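PDB 4RD8: DUF5636 domain-containing protein from Legionella pneumophila subsp. pneumophila str. Philadelphia 1, which is of unknown function; it belongs to the DUF5636 family and folds into helices and loops without strands. Local coordinates for residues T32-E35 with N36-D40; K73-R76 with T77-E81; S147-E150 with N151-T154; S155-C158 with D159-K163; F210-L213 with R214-K218. The protein carries 3 engineered substitutions. All blocks are in the same frame, centred on the assembly; numbering follows the deposited sequence.

Interaction 1 (T32-E35 with N36-D40); sequences TKIE and NYLMD
Thr-32 to Leu-38 are helical, part of helix 25-38, where the N-H of Leu-38 meets the O of Ile-34 at 2.9 Å in an almost straight bond of 176°. The N-H groups of Asn-36 and Tyr-37 bond in the same i to i+4 way to the O atoms of Thr-32 and Lys-33. A longer bond of 3.2 Å joins Met-39 N to Glu-35 O. On one face of the helix, Ile-34 and Leu-38 lie side by side and point the same way. Their branches meet where CG2 of Ile-34 touches CD1 of Leu-38 at 3.9 Å. Thr-32 and Asn-36 also run alongside each other. The methyl CG2 of Thr-32 is 3.7 Å from ND2 of Asn-36. OG1 of Thr-32 lies beside the backbone N (chi1 -61°) and bonds to Ile-28 O, which puts CG2 anti to that N. Met-39 is a selenomethionine. CG of Met-39 lies 3.0 Å from Glu-35 O, and its SE is also close to that oxygen. Asp-40 follows as the N-cap of helix 41-61, with OD1 bonded weakly to Ala-43 N. Tyr-37 leans on that next helix too, and its OH bonds to Gln-47 OE1. Ile-34 packs on Ile-138 of helix 130-144, while Glu-35 and Leu-38 face helix 179-184.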
loop_
_atom_site.group_PDB
_atom_site.type_symbol
_atom_site.label_atom_id
_atom_site.label_comp_id
_atom_site.label_asym_id
_atom_site.label_seq_id
_atom_site.Cartn_x
_atom_site.Cartn_y
_atom_site.Cartn_z
ATOM N N THR A 32 -1.585 10.594 10.017
ATOM C CA THR A 32 -2.080 11.834 9.456
ATOM C C THR A 32 -1.257 12.214 8.232
ATOM O O THR A 32 -1.809 12.638 7.215
ATOM C CB THR A 32 -2.041 12.950 10.501
ATOM O OG1 THR A 32 -2.876 12.575 11.602
ATOM C CG2 THR A 32 -2.525 14.262 9.913
ATOM N N LYS A 33 0.060 12.037 8.320
ATOM C CA LYS A 33 0.937 12.331 7.188
ATOM C C LYS A 33 0.619 11.420 5.991
ATOM O O LYS A 33 0.553 11.890 4.850
ATOM C CB LYS A 33 2.408 12.214 7.610
ATOM C CG LYS A 33 2.834 13.242 8.658
ATOM C CD LYS A 33 2.813 14.652 8.105
ATOM C CE LYS A 33 3.983 14.911 7.169
ATOM N NZ LYS A 33 5.264 15.077 7.908
ATOM N N ILE A 34 0.404 10.136 6.261
ATOM C CA ILE A 34 0.042 9.176 5.213
ATOM C C ILE A 34 -1.279 9.558 4.559
ATOM O O ILE A 34 -1.391 9.562 3.334
ATOM C CB ILE A 34 -0.020 7.741 5.767
ATOM C CG1 ILE A 34 1.396 7.276 6.098
ATOM C CG2 ILE A 34 -0.679 6.794 4.772
ATOM C CD1 ILE A 34 1.446 5.921 6.774
ATOM N N GLU A 35 -2.267 9.905 5.378
ATOM C CA GLU A 35 -3.584 10.269 4.866
ATOM C C GLU A 35 -3.461 11.494 3.973
ATOM O O GLU A 35 -4.054 11.555 2.900
ATOM C CB GLU A 35 -4.549 10.557 6.021
ATOM C CG GLU A 35 -5.999 10.691 5.606
ATOM C CD GLU A 35 -6.854 11.294 6.700
ATOM O OE1 GLU A 35 -6.365 12.220 7.385
ATOM O OE2 GLU A 35 -8.009 10.844 6.878
ATOM N N ASN A 36 -2.671 12.466 4.415
ATOM C CA ASN A 36 -2.519 13.710 3.675
ATOM C C ASN A 36 -1.758 13.516 2.366
ATOM O O ASN A 36 -1.977 14.249 1.405
ATOM C CB ASN A 36 -1.833 14.769 4.544
ATOM C CG ASN A 36 -2.759 15.347 5.598
ATOM O OD1 ASN A 36 -3.982 15.252 5.487
ATOM N ND2 ASN A 36 -2.176 15.960 6.625
ATOM N N TYR A 37 -0.864 12.533 2.351
ATOM C CA TYR A 37 -0.082 12.200 1.166
ATOM C C TYR A 37 -0.965 11.502 0.126
ATOM O O TYR A 37 -1.044 11.928 -1.022
ATOM C CB TYR A 37 1.133 11.334 1.554
ATOM C CG TYR A 37 1.811 10.659 0.373
ATOM C CD1 TYR A 37 2.487 11.402 -0.587
ATOM C CD2 TYR A 37 1.763 9.281 0.221
ATOM C CE1 TYR A 37 3.102 10.786 -1.670
ATOM C CE2 TYR A 37 2.365 8.656 -0.854
ATOM C CZ TYR A 37 3.037 9.409 -1.793
ATOM O OH TYR A 37 3.632 8.787 -2.862
ATOM N N LEU A 38 -1.662 10.454 0.539
ATOM C CA LEU A 38 -2.515 9.700 -0.389
ATOM C C LEU A 38 -3.674 10.508 -0.981
ATOM O O LEU A 38 -4.161 10.186 -2.066
ATOM C CB LEU A 38 -3.043 8.420 0.285
ATOM C CG LEU A 38 -1.951 7.426 0.694
ATOM C CD1 LEU A 38 -2.559 6.238 1.422
ATOM C CD2 LEU A 38 -1.133 6.948 -0.511
HETATM N N MSE A 39 -4.114 11.555 -0.281
HETATM C CA MSE A 39 -5.154 12.442 -0.797
HETATM C C MSE A 39 -4.596 13.404 -1.832
HETATM O O MSE A 39 -5.345 14.084 -2.522
HETATM C CB MSE A 39 -5.786 13.273 0.326
HETATM C CG MSE A 39 -6.500 12.481 1.395
HETATM SE SE MSE A 39 -7.148 13.644 2.834
HETATM C CE MSE A 39 -6.166 15.263 2.371
ATOM N N ASP A 40 -3.270 13.461 -1.917
ATOM C CA ASP A 40 -2.573 14.419 -2.765
ATOM C C ASP A 40 -2.099 13.702 -4.027
ATOM O O ASP A 40 -1.019 13.120 -4.055
ATOM C CB ASP A 40 -1.386 15.002 -1.991
ATOM C CG ASP A 40 -0.680 16.126 -2.722
ATOM O OD1 ASP A 40 -0.922 16.349 -3.926
ATOM O OD2 ASP A 40 0.154 16.793 -2.077
#

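Interaction 2 (K73-R76 with T77-E81); sequences KQLR and TLIQE
Leu-75 and Ile-79 meet one turn apart, with CG of Leu-75 3.7 Å from the terminal CD1 of Ile-79. The two side chains cross at a slant. CD1 of Leu-75 touches CD1 of Ile-79 at 3.8 Å. With its CG1 anti to the carbonyl carbon (chi1 -73°), Ile-79 sends that branch back over the preceding turn, where CG1 of Ile-79 comes within 3.2 Å of Leu-75 O. The second local contact is polar. OG1 of Thr-77 lies 2.9 Å from Gln-74 O and 3.2 Å from Lys-73 O. The torsion that sets this up puts OG1 between the backbone N and the carbonyl carbon (chi1 54°), turned back toward the previous turn. This is the familiar return of a helical threonine to backbone carbonyls at i-3 and i-4. It sits in the middle of helix 69-85, whose regular i to i+4 ladder includes Ile-79 N to Leu-75 O at 2.8 Å. Farther out, helix 41-61 covers Leu-75 and Leu-78 through Leu-55 and Leu-51. Arg-58 of that helix bonds to Gln-74 OE1 and forms a salt bridge with Glu-81; its NH2 also bonds weakly to Thr-77 OG1. Lys-62 NZ bonds to the same Gln-74 oxygen. Ile-79 packs on Ala-132, Ile-133 and Cys-136 of helix 130-144, and Arg-76 pairs with Glu-128.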
loop_
_atom_site.group_PDB
_atom_site.type_symbol
_atom_site.label_atom_id
_atom_site.label_comp_id
_atom_site.label_asym_id
_atom_site.label_seq_id
_atom_site.Cartn_x
_atom_site.Cartn_y
_atom_site.Cartn_z
ATOM N N LYS A 73 6.083 -10.980 -12.921
ATOM C CA LYS A 73 6.971 -11.494 -11.887
ATOM C C LYS A 73 7.927 -10.403 -11.412
ATOM O O LYS A 73 8.164 -10.259 -10.218
ATOM C CB LYS A 73 7.750 -12.704 -12.411
ATOM C CG LYS A 73 8.304 -13.608 -11.323
ATOM C CD LYS A 73 9.825 -13.645 -11.339
ATOM C CE LYS A 73 10.359 -14.661 -10.335
ATOM N NZ LYS A 73 11.841 -14.808 -10.433
ATOM N N GLN A 74 8.464 -9.625 -12.349
ATOM C CA GLN A 74 9.405 -8.561 -12.007
ATOM C C GLN A 74 8.786 -7.461 -11.142
ATOM O O GLN A 74 9.425 -6.966 -10.212
ATOM C CB GLN A 74 10.036 -7.966 -13.267
ATOM C CG GLN A 74 11.087 -8.864 -13.886
ATOM C CD GLN A 74 12.104 -9.327 -12.871
ATOM O OE1 GLN A 74 12.698 -8.518 -12.158
ATOM N NE2 GLN A 74 12.304 -10.637 -12.788
ATOM N N LEU A 75 7.550 -7.080 -11.450
ATOM C CA LEU A 75 6.840 -6.087 -10.644
ATOM C C LEU A 75 6.601 -6.602 -9.225
ATOM O O LEU A 75 6.746 -5.862 -8.255
ATOM C CB LEU A 75 5.500 -5.716 -11.289
ATOM C CG LEU A 75 4.590 -4.810 -10.450
ATOM C CD1 LEU A 75 5.286 -3.504 -10.132
ATOM C CD2 LEU A 75 3.277 -4.541 -11.170
ATOM N N ARG A 76 6.232 -7.874 -9.111
ATOM C CA ARG A 76 5.982 -8.484 -7.801
ATOM C C ARG A 76 7.243 -8.529 -6.949
ATOM O O ARG A 76 7.198 -8.254 -5.750
ATOM C CB ARG A 76 5.413 -9.896 -7.963
ATOM C CG ARG A 76 3.895 -9.977 -7.886
ATOM C CD ARG A 76 3.326 -10.789 -9.032
ATOM N NE ARG A 76 2.105 -11.506 -8.667
ATOM C CZ ARG A 76 0.877 -11.155 -9.036
ATOM N NH1 ARG A 76 0.681 -10.084 -9.792
ATOM N NH2 ARG A 76 -0.161 -11.882 -8.646
ATOM N N THR A 77 8.366 -8.873 -7.571
ATOM C CA THR A 77 9.627 -8.937 -6.848
ATOM C C THR A 77 10.106 -7.531 -6.493
ATOM O O THR A 77 10.667 -7.323 -5.421
ATOM C CB THR A 77 10.710 -9.730 -7.621
ATOM O OG1 THR A 77 10.860 -9.176 -8.931
ATOM C CG2 THR A 77 10.309 -11.195 -7.744
ATOM N N LEU A 78 9.876 -6.566 -7.383
ATOM C CA LEU A 78 10.175 -5.171 -7.066
ATOM C C LEU A 78 9.337 -4.690 -5.886
ATOM O O LEU A 78 9.857 -4.065 -4.955
ATOM C CB LEU A 78 9.947 -4.260 -8.281
ATOM C CG LEU A 78 9.999 -2.746 -8.041
ATOM C CD1 LEU A 78 11.357 -2.320 -7.487
ATOM C CD2 LEU A 78 9.686 -1.981 -9.336
ATOM N N ILE A 79 8.038 -4.975 -5.923
ATOM C CA ILE A 79 7.158 -4.613 -4.814
ATOM C C ILE A 79 7.653 -5.242 -3.499
ATOM O O ILE A 79 7.747 -4.555 -2.470
ATOM C CB ILE A 79 5.690 -5.016 -5.110
ATOM C CG1 ILE A 79 5.091 -4.060 -6.165
ATOM C CG2 ILE A 79 4.858 -5.027 -3.830
ATOM C CD1 ILE A 79 3.822 -4.581 -6.844
ATOM N N GLN A 80 7.999 -6.531 -3.537
ATOM C CA GLN A 80 8.496 -7.207 -2.338
ATOM C C GLN A 80 9.796 -6.596 -1.803
ATOM O O GLN A 80 9.984 -6.501 -0.588
ATOM C CB GLN A 80 8.698 -8.711 -2.562
ATOM C CG GLN A 80 9.098 -9.433 -1.274
ATOM C CD GLN A 80 8.065 -9.243 -0.157
ATOM O OE1 GLN A 80 6.954 -9.765 -0.242
ATOM N NE2 GLN A 80 8.423 -8.481 0.881
ATOM N N GLU A 81 10.698 -6.200 -2.698
ATOM C CA GLU A 81 11.957 -5.599 -2.258
ATOM C C GLU A 81 11.721 -4.282 -1.514
ATOM O O GLU A 81 12.331 -4.031 -0.471
ATOM C CB GLU A 81 12.921 -5.414 -3.437
ATOM C CG GLU A 81 13.394 -6.738 -4.029
ATOM C CD GLU A 81 14.108 -6.583 -5.357
ATOM O OE1 GLU A 81 14.463 -5.443 -5.738
ATOM O OE2 GLU A 81 14.318 -7.619 -6.026
#

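Interaction 3 (S147-E150 with N151-T154); sequences SFLE and NIPT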
loop_
_atom_site.group_PDB
_atom_site.type_symbol
_atom_site.label_atom_id
_atom_site.label_comp_id
_atom_site.label_asym_id
_atom_site.label_seq_id
_atom_site.Cartn_x
_atom_site.Cartn_y
_atom_site.Cartn_z
ATOM N N SER A 147 11.156 13.705 6.084
ATOM C CA SER A 147 10.211 14.468 6.904
ATOM C C SER A 147 8.775 13.975 6.776
ATOM O O SER A 147 7.953 14.220 7.652
ATOM C CB SER A 147 10.293 15.964 6.582
ATOM O OG SER A 147 9.754 16.258 5.304
ATOM N N PHE A 148 8.486 13.294 5.676
ATOM C CA PHE A 148 7.165 12.722 5.454
ATOM C C PHE A 148 6.740 11.842 6.623
ATOM O O PHE A 148 5.623 11.959 7.125
ATOM C CB PHE A 148 7.159 11.925 4.150
ATOM C CG PHE A 148 5.947 11.056 3.965
ATOM C CD1 PHE A 148 4.669 11.583 4.091
ATOM C CD2 PHE A 148 6.083 9.717 3.636
ATOM C CE1 PHE A 148 3.559 10.791 3.910
ATOM C CE2 PHE A 148 4.969 8.911 3.445
ATOM C CZ PHE A 148 3.702 9.452 3.582
ATOM N N LEU A 149 7.632 10.962 7.065
ATOM C CA LEU A 149 7.313 10.100 8.204
ATOM C C LEU A 149 8.138 10.485 9.428
ATOM O O LEU A 149 8.565 9.621 10.199
ATOM C CB LEU A 149 7.464 8.616 7.857
ATOM C CG LEU A 149 6.528 8.116 6.748
ATOM C CD1 LEU A 149 6.653 6.599 6.522
ATOM C CD2 LEU A 149 5.070 8.503 7.071
ATOM N N GLU A 150 8.349 11.791 9.585
ATOM C CA GLU A 150 8.949 12.352 10.792
ATOM C C GLU A 150 10.322 11.738 11.070
ATOM O O GLU A 150 10.733 11.592 12.223
ATOM C CB GLU A 150 8.011 12.176 11.990
ATOM C CG GLU A 150 6.565 12.597 11.690
ATOM C CD GLU A 150 6.423 14.084 11.443
ATOM O OE1 GLU A 150 7.074 14.879 12.158
ATOM O OE2 GLU A 150 5.652 14.466 10.538
ATOM N N ASN A 151 11.017 11.388 9.989
ATOM C CA ASN A 151 12.382 10.865 10.052
ATOM C C ASN A 151 12.529 9.550 10.813
ATOM O O ASN A 151 13.594 9.279 11.386
ATOM C CB ASN A 151 13.345 11.912 10.617
ATOM C CG ASN A 151 14.766 11.698 10.144
ATOM O OD1 ASN A 151 14.995 11.066 9.111
ATOM N ND2 ASN A 151 15.726 12.207 10.899
ATOM N N ILE A 152 11.476 8.737 10.834
ATOM C CA ILE A 152 11.615 7.376 11.346
ATOM C C ILE A 152 12.501 6.619 10.355
ATOM O O ILE A 152 12.540 6.966 9.170
ATOM C CB ILE A 152 10.262 6.639 11.552
ATOM C CG1 ILE A 152 9.545 6.389 10.225
ATOM C CG2 ILE A 152 9.368 7.412 12.510
ATOM C CD1 ILE A 152 8.373 5.414 10.354
ATOM N N PRO A 153 13.244 5.614 10.836
ATOM C CA PRO A 153 14.026 4.811 9.889
ATOM C C PRO A 153 13.110 4.076 8.921
ATOM O O PRO A 153 12.028 3.620 9.314
ATOM C CB PRO A 153 14.728 3.795 10.795
ATOM C CG PRO A 153 14.856 4.507 12.114
ATOM C CD PRO A 153 13.569 5.292 12.240
ATOM N N THR A 154 13.533 3.957 7.668
ATOM C CA THR A 154 12.696 3.319 6.659
ATOM C C THR A 154 12.354 1.889 7.081
ATOM O O THR A 154 11.223 1.437 6.915
ATOM C CB THR A 154 13.393 3.332 5.284
ATOM O OG1 THR A 154 13.566 4.695 4.861
ATOM C CG2 THR A 154 12.566 2.575 4.249
#
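The carbonyl O of Leu-149 accepts the N-H of Ile-152 at 3.1 Å, in a fairly straight bond of 168°. The donor stands above the carbonyl plane, 44° out of it. This bond closes a type I' beta turn from Leu-149 to Ile-152. Glu-150 and Asn-151 are the two corner residues, and both have positive phi, as this turn type requires. Just before it, Glu-150 N bonds to Ser-147 O at 3.1 Å. The apolar contact of the turn is made by its two ends. CG1 of Ile-152 sits between the backbone N and the carbonyl carbon (chi1 66°), which brings it to 3.9 Å from CB of Leu-149. CG2 of Ile-152 lies 3.3 Å from Leu-149 O. CG1 thus meets the side chain of Leu-149 and CG2 its carbonyl oxygen. CD2 of Leu-149 lies 3.6 Å above the plane of the Phe-148 ring, offset toward the rim. The exposed Glu-150 points its carboxylate away from the turn. Its OE2 takes a salt bridge from Lys-33 and a hydrogen bond from Gln-29, which ties the corner to helix 25-38. The loop links helix 130-144 to helix 157-162. Leu-149 packs on Leu-30 and Ile-34 of helix 25-38 and on Ile-157 and Ile-161 of helix 157-162, while Ile-152 O accepts NE of Arg-142 on helix 130-144.

Interaction 4 (S155-C158 with D159-K163); sequences SEIC and DRIYK
Arg-160 reaches back to Glu-156, the N-cap residue, and most of its chain meets that residue. CB of Arg-160 lies 3.2 Å from Glu-156 O, and CG follows at 3.4 Å from the same oxygen. CD of Arg-160 is 3.9 Å from Glu-156 OE1. The chain is extended from CG to NE, with CG anti to the carbonyl carbon (chi1 -71°), and this carries the guanidinium to the carboxylate. NE and NH2 of Arg-160 both reach Glu-156 OE1 at 2.7 Å. One oxygen thus takes both groups at the guanidinium edge, near its plane. Each bond is bent and weak alone, near 122°, but together they form a salt bridge. The carboxylate and guanidinium planes are 26° apart. NH1 lies against Ile-152 of the neighbouring loop. A second salt bridge joins Lys-163 NZ to Asp-159 OD1. SG of Cys-158 lies 3.9 Å from CD2 of Tyr-162, an oblique sulfur-aromatic contact. The OH of Tyr-162 bonds to Phe-114 O, and its ring meets Trp-135 edge-to-face. A water accepts from Asp-159 N and donates to Ser-155 O, bridging i to i+4. Ile-157 O accepts Ile-161 N and, weakly, Tyr-162 N, while Cys-158 O takes Lys-163 N at 2.9 Å. Such i to i+5 bonds mark a pi-type turn, here at 159-162 in the short helix 157-162, with an i to i+4 glutamate-arginine pair running from the N-cap into the first turn.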
loop_
_atom_site.group_PDB
_atom_site.type_symbol
_atom_site.label_atom_id
_atom_site.label_comp_id
_atom_site.label_asym_id
_atom_site.label_seq_id
_atom_site.Cartn_x
_atom_site.Cartn_y
_atom_site.Cartn_z
ATOM N N SER A 155 13.324 1.210 7.683
ATOM C CA SER A 155 13.158 -0.187 8.081
ATOM C C SER A 155 12.165 -0.360 9.234
ATOM O O SER A 155 11.814 -1.489 9.583
ATOM C CB SER A 155 14.507 -0.789 8.470
ATOM O OG SER A 155 15.015 -0.177 9.642
ATOM N N GLU A 156 11.719 0.748 9.829
ATOM C CA GLU A 156 10.762 0.674 10.944
ATOM C C GLU A 156 9.336 1.052 10.559
ATOM O O GLU A 156 8.465 1.129 11.418
ATOM C CB GLU A 156 11.248 1.508 12.144
ATOM C CG GLU A 156 12.570 0.986 12.709
ATOM C CD GLU A 156 13.073 1.765 13.911
ATOM O OE1 GLU A 156 12.405 2.733 14.335
ATOM O OE2 GLU A 156 14.151 1.411 14.438
ATOM N N ILE A 157 9.102 1.275 9.271
ATOM C CA ILE A 157 7.770 1.651 8.800
ATOM C C ILE A 157 6.761 0.545 9.118
ATOM O O ILE A 157 5.647 0.819 9.571
ATOM C CB ILE A 157 7.780 1.952 7.284
ATOM C CG1 ILE A 157 8.415 3.321 7.030
ATOM C CG2 ILE A 157 6.363 1.954 6.715
ATOM C CD1 ILE A 157 8.724 3.581 5.558
ATOM N N CYS A 158 7.152 -0.706 8.909
ATOM C CA CYS A 158 6.227 -1.822 9.163
ATOM C C CYS A 158 5.857 -1.895 10.651
ATOM O O CYS A 158 4.678 -1.896 11.015
ATOM C CB CYS A 158 6.832 -3.145 8.705
ATOM S SG CYS A 158 5.634 -4.502 8.755
ATOM N N ASP A 159 6.866 -1.928 11.519
ATOM C CA ASP A 159 6.603 -2.018 12.951
ATOM C C ASP A 159 5.859 -0.802 13.517
ATOM O O ASP A 159 4.966 -0.952 14.352
ATOM C CB ASP A 159 7.903 -2.210 13.739
ATOM C CG ASP A 159 8.527 -3.580 13.526
ATOM O OD1 ASP A 159 7.889 -4.451 12.907
ATOM O OD2 ASP A 159 9.663 -3.787 13.997
ATOM N N ARG A 160 6.242 0.396 13.087
ATOM C CA ARG A 160 5.690 1.616 13.686
ATOM C C ARG A 160 4.311 2.004 13.160
ATOM O O ARG A 160 3.582 2.759 13.808
ATOM C CB ARG A 160 6.642 2.792 13.490
ATOM C CG ARG A 160 7.892 2.708 14.329
ATOM C CD ARG A 160 8.674 3.991 14.226
ATOM N NE ARG A 160 9.969 3.877 14.888
ATOM C CZ ARG A 160 10.590 4.884 15.497
ATOM N NH1 ARG A 160 10.027 6.082 15.542
ATOM N NH2 ARG A 160 11.772 4.684 16.066
ATOM N N ILE A 161 3.977 1.532 11.965
ATOM C CA ILE A 161 2.709 1.913 11.349
ATOM C C ILE A 161 1.842 0.723 10.924
ATOM O O ILE A 161 0.760 0.490 11.484
ATOM C CB ILE A 161 2.925 2.858 10.138
ATOM C CG1 ILE A 161 3.856 4.029 10.515
ATOM C CG2 ILE A 161 1.596 3.402 9.668
ATOM C CD1 ILE A 161 4.431 4.767 9.293
ATOM N N TYR A 162 2.310 -0.030 9.936
ATOM C CA TYR A 162 1.514 -1.112 9.345
ATOM C C TYR A 162 0.989 -2.129 10.357
ATOM O O TYR A 162 -0.199 -2.424 10.385
ATOM C CB TYR A 162 2.337 -1.824 8.279
ATOM C CG TYR A 162 1.614 -2.937 7.537
ATOM C CD1 TYR A 162 0.780 -2.652 6.461
ATOM C CD2 TYR A 162 1.805 -4.258 7.879
ATOM C CE1 TYR A 162 0.145 -3.674 5.751
ATOM C CE2 TYR A 162 1.166 -5.291 7.182
ATOM C CZ TYR A 162 0.337 -4.983 6.116
ATOM O OH TYR A 162 -0.280 -6.014 5.427
ATOM N N LYS A 163 1.865 -2.670 11.195
ATOM C CA LYS A 163 1.434 -3.692 12.153
ATOM C C LYS A 163 0.366 -3.187 13.088
ATOM O O LYS A 163 -0.506 -3.948 13.499
ATOM C CB LYS A 163 2.612 -4.248 12.970
ATOM C CG LYS A 163 3.621 -5.053 12.147
ATOM C CD LYS A 163 4.707 -5.620 13.069
ATOM C CE LYS A 163 5.672 -6.519 12.336
ATOM N NZ LYS A 163 6.719 -7.017 13.282
HETATM O O HOH W 1 9.484 -2.464 10.773
#

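Interaction 5 (F210-L213 with R214-K218); sequences FPVL and REVIK
Leu-213 and Ile-217 lie side by side on helix 211-218, pointing the same way, and form an apolar i to i+4 pair. This short helix is the last one modelled in this chain of helices and loops. The contact is made by the terminal methyls, with CD1 of Leu-213 3.8 Å from CD1 of Ile-217. The two residues start from different torsions. Leu-213 has CG anti to the backbone N (chi1 177°), while Ile-217 has CG1 anti to the carbonyl carbon (chi1 -76°). This brings the isoleucine branch back over the preceding turn, with CG1 of Ile-217 at 3.4 Å from Leu-213 O. A looser pair runs next to it, where CG1 of Val-212 and CG2 of Val-216 are 4.4 Å apart. CG2 of Val-216 touches Val-212 O at 3.2 Å. Phe-210 is the N-cap residue. Its O takes the N-H of Arg-214 at 2.9 Å, which opens the ladder of helix bonds that Glu-215, Val-216 and Ile-217 continue. The apolar face is covered by other helices. Leu-75 of helix 69-85 packs against Leu-213, Val-216 and Ile-217, and Ile-202 of helix 195-204 also touches Ile-217. Helix 41-61 meets the start through Leu-48 and Asn-52, which contact the Phe-210 side chain. Pro-211 and Glu-215 are exposed. The first turn has N-H groups that lack a partner within the helix itself, and Asn-52 OD1 serves two of them: it accepts Leu-213 N and, weakly, Val-212 N.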
loop_
_atom_site.group_PDB
_atom_site.type_symbol
_atom_site.label_atom_id
_atom_site.label_comp_id
_atom_site.label_asym_id
_atom_site.label_seq_id
_atom_site.Cartn_x
_atom_site.Cartn_y
_atom_site.Cartn_z
ATOM N N PHE A 210 3.133 6.775 -16.438
ATOM C CA PHE A 210 3.552 5.443 -15.994
ATOM C C PHE A 210 3.119 4.286 -16.903
ATOM O O PHE A 210 2.510 3.317 -16.436
ATOM C CB PHE A 210 3.146 5.183 -14.545
ATOM C CG PHE A 210 1.835 5.803 -14.147
ATOM C CD1 PHE A 210 0.630 5.245 -14.552
ATOM C CD2 PHE A 210 1.809 6.924 -13.323
ATOM C CE1 PHE A 210 -0.582 5.810 -14.164
ATOM C CE2 PHE A 210 0.600 7.492 -12.930
ATOM C CZ PHE A 210 -0.594 6.935 -13.352
ATOM N N PRO A 211 3.480 4.365 -18.193
ATOM C CA PRO A 211 3.001 3.413 -19.201
ATOM C C PRO A 211 3.453 1.974 -18.956
ATOM O O PRO A 211 2.717 1.049 -19.308
ATOM C CB PRO A 211 3.616 3.941 -20.497
ATOM C CG PRO A 211 4.845 4.659 -20.063
ATOM C CD PRO A 211 4.482 5.292 -18.755
ATOM N N VAL A 212 4.633 1.791 -18.369
ATOM C CA VAL A 212 5.155 0.452 -18.115
ATOM C C VAL A 212 4.446 -0.209 -16.942
ATOM O O VAL A 212 4.024 -1.366 -17.033
ATOM C CB VAL A 212 6.678 0.470 -17.895
ATOM C CG1 VAL A 212 7.177 -0.914 -17.525
ATOM C CG2 VAL A 212 7.378 0.959 -19.152
ATOM N N LEU A 213 4.307 0.531 -15.846
ATOM C CA LEU A 213 3.559 0.055 -14.692
ATOM C C LEU A 213 2.129 -0.270 -15.109
ATOM O O LEU A 213 1.549 -1.260 -14.668
ATOM C CB LEU A 213 3.578 1.107 -13.577
ATOM C CG LEU A 213 2.784 0.820 -12.296
ATOM C CD1 LEU A 213 3.211 -0.497 -11.657
ATOM C CD2 LEU A 213 2.910 1.972 -11.294
ATOM N N ARG A 214 1.578 0.557 -15.990
ATOM C CA ARG A 214 0.196 0.398 -16.428
ATOM C C ARG A 214 -0.037 -0.900 -17.200
ATOM O O ARG A 214 -0.953 -1.660 -16.888
ATOM C CB ARG A 214 -0.228 1.601 -17.275
ATOM C CG ARG A 214 -1.467 1.364 -18.119
ATOM C CD ARG A 214 -1.689 2.502 -19.104
ATOM N NE ARG A 214 -2.432 2.065 -20.282
ATOM C CZ ARG A 214 -2.855 2.871 -21.250
ATOM N NH1 ARG A 214 -2.616 4.174 -21.189
ATOM N NH2 ARG A 214 -3.521 2.374 -22.281
ATOM N N GLU A 215 0.801 -1.154 -18.199
ATOM C CA GLU A 215 0.639 -2.325 -19.057
ATOM C C GLU A 215 0.857 -3.630 -18.284
ATOM O O GLU A 215 0.141 -4.608 -18.500
ATOM C CB GLU A 215 1.591 -2.248 -20.249
ATOM C CG GLU A 215 1.386 -3.336 -21.294
ATOM C CD GLU A 215 2.326 -3.184 -22.471
ATOM O OE1 GLU A 215 3.023 -2.149 -22.538
ATOM O OE2 GLU A 215 2.372 -4.094 -23.328
ATOM N N VAL A 216 1.836 -3.636 -17.380
ATOM C CA VAL A 216 2.135 -4.820 -16.578
ATOM C C VAL A 216 0.959 -5.204 -15.679
ATOM O O VAL A 216 0.603 -6.378 -15.580
ATOM C CB VAL A 216 3.426 -4.638 -15.740
ATOM C CG1 VAL A 216 3.633 -5.817 -14.791
ATOM C CG2 VAL A 216 4.635 -4.461 -16.654
ATOM N N ILE A 217 0.353 -4.207 -15.039
ATOM C CA ILE A 217 -0.801 -4.428 -14.163
ATOM C C ILE A 217 -2.030 -4.939 -14.935
ATOM O O ILE A 217 -2.749 -5.815 -14.453
ATOM C CB ILE A 217 -1.121 -3.154 -13.339
ATOM C CG1 ILE A 217 -0.108 -3.005 -12.202
ATOM C CG2 ILE A 217 -2.528 -3.197 -12.770
ATOM C CD1 ILE A 217 -0.326 -1.780 -11.334
ATOM N N LYS A 218 -2.253 -4.406 -16.135
ATOM C CA LYS A 218 -3.290 -4.924 -17.024
ATOM C C LYS A 218 -3.009 -6.375 -17.413
ATOM O O LYS A 218 -3.932 -7.174 -17.587
ATOM C CB LYS A 218 -3.366 -4.082 -18.301
ATOM C CG LYS A 218 -4.153 -2.785 -18.196
ATOM C CD LYS A 218 -4.435 -2.242 -19.598
ATOM C CE LYS A 218 -5.246 -0.958 -19.568
ATOM N NZ LYS A 218 -4.402 0.228 -19.314
#

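How the interactions relate
The five contacts fall into two groups. Interactions 1, 3 and 4 meet directly. Lys-33 NZ of interaction 1 lies 2.7 Å from Glu-150 OE2 and 2.8 Å from Ser-147 O of interaction 3. Leu-149 CD1 of interaction 3 lies 3.8 Å from Ile-157 CG1 of interaction 4. Ile-34 CD1 closes the triangle at 3.8 Å from Ile-161 CG2. Interactions 2 and 5 form the other group, with Leu-75 CD2 3.9 Å from Val-216 CG1. The groups do not touch; interactions 2 and 3 come within about 8 Å at their nearest atoms, and the centres of interactions 4 and 5 are about 28 Å apart. No active site is known.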